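Local coordinates for protein aspartyl-tRNA synthetase 2 (Thermus thermophilus, PDB 1N9W) that attaches L-aspartate to both tRNA(Asp) and tRNA(Asn) in two steps, first activating the amino acid with ATP to form Asp-AMP, at residues Y325-E330 with R352-E357. Sequence-based numbering, arbitrary orientation.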
# COMPACT_ATOMS: atom_id res chain seq x y z
N TYR B 325 25.37 11.50 -0.31
CA TYR B 325 25.29 10.05 -0.20
C TYR B 325 25.30 9.34 -1.55
O TYR B 325 25.27 8.11 -1.62
CB TYR B 325 24.06 9.63 0.61
CG TYR B 325 22.74 10.23 0.17
CD1 TYR B 325 22.23 10.01 -1.11
CD2 TYR B 325 21.99 11.02 1.05
CE1 TYR B 325 21.01 10.55 -1.50
CE2 TYR B 325 20.77 11.56 0.67
CZ TYR B 325 20.28 11.33 -0.61
OH TYR B 325 19.08 11.87 -0.99
N THR B 326 25.34 10.12 -2.63
CA THR B 326 25.35 9.56 -3.97
C THR B 326 26.75 9.02 -4.28
O THR B 326 27.73 9.75 -4.22
CB THR B 326 24.99 10.61 -5.01
OG1 THR B 326 23.78 11.27 -4.61
CG2 THR B 326 24.77 9.96 -6.37
N TYR B 327 26.82 7.73 -4.63
CA TYR B 327 28.08 7.08 -4.95
C TYR B 327 28.83 7.90 -6.00
O TYR B 327 28.37 8.04 -7.14
CB TYR B 327 27.84 5.66 -5.48
CG TYR B 327 29.06 4.76 -5.42
CD1 TYR B 327 29.28 3.94 -4.32
CD2 TYR B 327 30.00 4.77 -6.44
CE1 TYR B 327 30.42 3.13 -4.24
CE2 TYR B 327 31.15 3.97 -6.37
CZ TYR B 327 31.35 3.16 -5.27
OH TYR B 327 32.48 2.38 -5.18
N PRO B 328 29.99 8.47 -5.63
CA PRO B 328 30.82 9.28 -6.53
C PRO B 328 31.49 8.48 -7.64
O PRO B 328 31.80 7.30 -7.48
CB PRO B 328 31.84 9.91 -5.59
CG PRO B 328 31.12 9.96 -4.28
CD PRO B 328 30.46 8.60 -4.24
N GLU B 329 31.72 9.15 -8.76
CA GLU B 329 32.39 8.54 -9.90
C GLU B 329 33.68 9.34 -10.04
O GLU B 329 33.73 10.51 -9.68
CB GLU B 329 31.52 8.68 -11.15
CG GLU B 329 31.81 7.67 -12.26
CD GLU B 329 31.40 6.25 -11.89
OE1 GLU B 329 31.85 5.76 -10.83
OE2 GLU B 329 30.62 5.63 -12.65
N GLU B 330 34.74 8.72 -10.55
CA GLU B 330 35.99 9.45 -10.69
C GLU B 330 36.13 10.13 -12.05
O GLU B 330 36.92 9.71 -12.89
CB GLU B 330 37.19 8.54 -10.43
CG GLU B 330 38.50 9.31 -10.45
CD GLU B 330 38.38 10.63 -9.70
OE1 GLU B 330 38.22 10.59 -8.46
OE2 GLU B 330 38.45 11.69 -10.35
N ARG B 352 24.05 4.48 -3.76
CA ARG B 352 24.48 5.31 -2.63
C ARG B 352 25.86 4.84 -2.19
O ARG B 352 26.38 3.86 -2.71
CB ARG B 352 23.53 5.16 -1.42
CG ARG B 352 22.11 4.70 -1.72
CD ARG B 352 21.30 5.77 -2.42
NE ARG B 352 19.91 5.36 -2.64
CZ ARG B 352 19.01 6.13 -3.25
NH1 ARG B 352 19.36 7.33 -3.70
NH2 ARG B 352 17.77 5.70 -3.41
N ILE B 353 26.44 5.54 -1.21
CA ILE B 353 27.75 5.19 -0.67
C ILE B 353 27.53 4.29 0.55
O ILE B 353 26.75 4.62 1.44
CB ILE B 353 28.52 6.46 -0.22
CG1 ILE B 353 28.77 7.37 -1.43
CG2 ILE B 353 29.85 6.07 0.43
CD1 ILE B 353 29.31 8.74 -1.06
N HIS B 354 28.23 3.15 0.60
CA HIS B 354 28.07 2.21 1.71
C HIS B 354 29.22 2.19 2.71
O HIS B 354 29.05 1.75 3.84
CB HIS B 354 27.86 0.80 1.18
CG HIS B 354 28.91 0.36 0.21
ND1 HIS B 354 29.02 0.87 -1.06
CD2 HIS B 354 29.89 -0.58 0.32
CE1 HIS B 354 30.01 0.28 -1.69
NE2 HIS B 354 30.56 -0.60 -0.88
N ARG B 355 30.40 2.64 2.29
CA ARG B 355 31.55 2.65 3.17
C ARG B 355 31.56 3.88 4.06
O ARG B 355 31.39 5.00 3.59
CB ARG B 355 32.85 2.59 2.36
CG ARG B 355 33.26 1.18 1.94
CD ARG B 355 34.00 0.42 3.05
NE ARG B 355 35.38 0.89 3.20
CZ ARG B 355 35.76 1.96 3.91
NH1 ARG B 355 34.86 2.70 4.55
NH2 ARG B 355 37.04 2.29 3.96
N TYR B 356 31.75 3.66 5.36
CA TYR B 356 31.78 4.74 6.32
C TYR B 356 32.82 5.78 5.94
O TYR B 356 32.54 6.97 5.87
CB TYR B 356 32.11 4.20 7.71
CG TYR B 356 32.25 5.27 8.76
CD1 TYR B 356 31.13 5.93 9.26
CD2 TYR B 356 33.50 5.61 9.27
CE1 TYR B 356 31.26 6.90 10.25
CE2 TYR B 356 33.64 6.58 10.25
CZ TYR B 356 32.51 7.22 10.74
OH TYR B 356 32.63 8.16 11.73
N GLU B 357 34.04 5.31 5.69
CA GLU B 357 35.12 6.20 5.31
C GLU B 357 34.76 7.08 4.12
O GLU B 357 35.03 8.27 4.12
CB GLU B 357 36.40 5.41 5.00
CG GLU B 357 37.13 4.92 6.24
CD GLU B 357 37.35 6.03 7.25
OE1 GLU B 357 37.91 7.09 6.87
OE2 GLU B 357 36.97 5.85 8.43
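Ile353 N donates a hydrogen bond to Tyr325 O at 2.9 Å, bent to 134° at the hydrogen. The same oxygen receives a CA-H...O contact from Arg352 CA at 3.1 Å. These contacts accompany a single beta bridge between Thr326 and Arg352. Ile353 fills the tight part of the contact. Its CG1 is anti to the carbonyl carbon (chi1 -62°), and the chain runs on extended, which carries CD1 to the proline ring. There Ile353 CD1 meets Pro328 CD at 3.4 Å, closer than usual for two carbons, and the two side chains cross at about a right angle. Ile353 also packs on Leu359 of the helix 356-364, so it joins the 325-330 loop to that helix.

The contact loosens outward along Tyr327. On the inner, close part the ring turns an edge to the backbone, with Tyr327 CD1 3.3 Å from Arg352 O. Farther out, Tyr327 CE1 meets His354 CE1 edge to edge at 3.8 Å. Both residues are partly exposed, and His354 also packs on Ser86 of the second subunit. An alanine in place of Tyr327 would probably leave the imidazole of His354 without its neighbour across the contact and uncover the carbonyl of Arg352.

The CB of Arg352 points away from the loop, but the chain bends at chi2 (-71°) and Arg352 NH1 passes obliquely by the Tyr325 ring, 4.2 Å from Tyr325 CE1. Its NH2 forms a salt bridge with Glu220, which probably helps to orient the guanidinium. Arg352 is predicted to bind L-aspartate. The Thr326-Arg352 beta bridge thus ties the loop before strand 336-341 to the chain between strand 344-351 and helix 356-364, beside the probable amino acid pocket of the class II synthetase catalytic domain, built on a mixed, mostly antiparallel sheet.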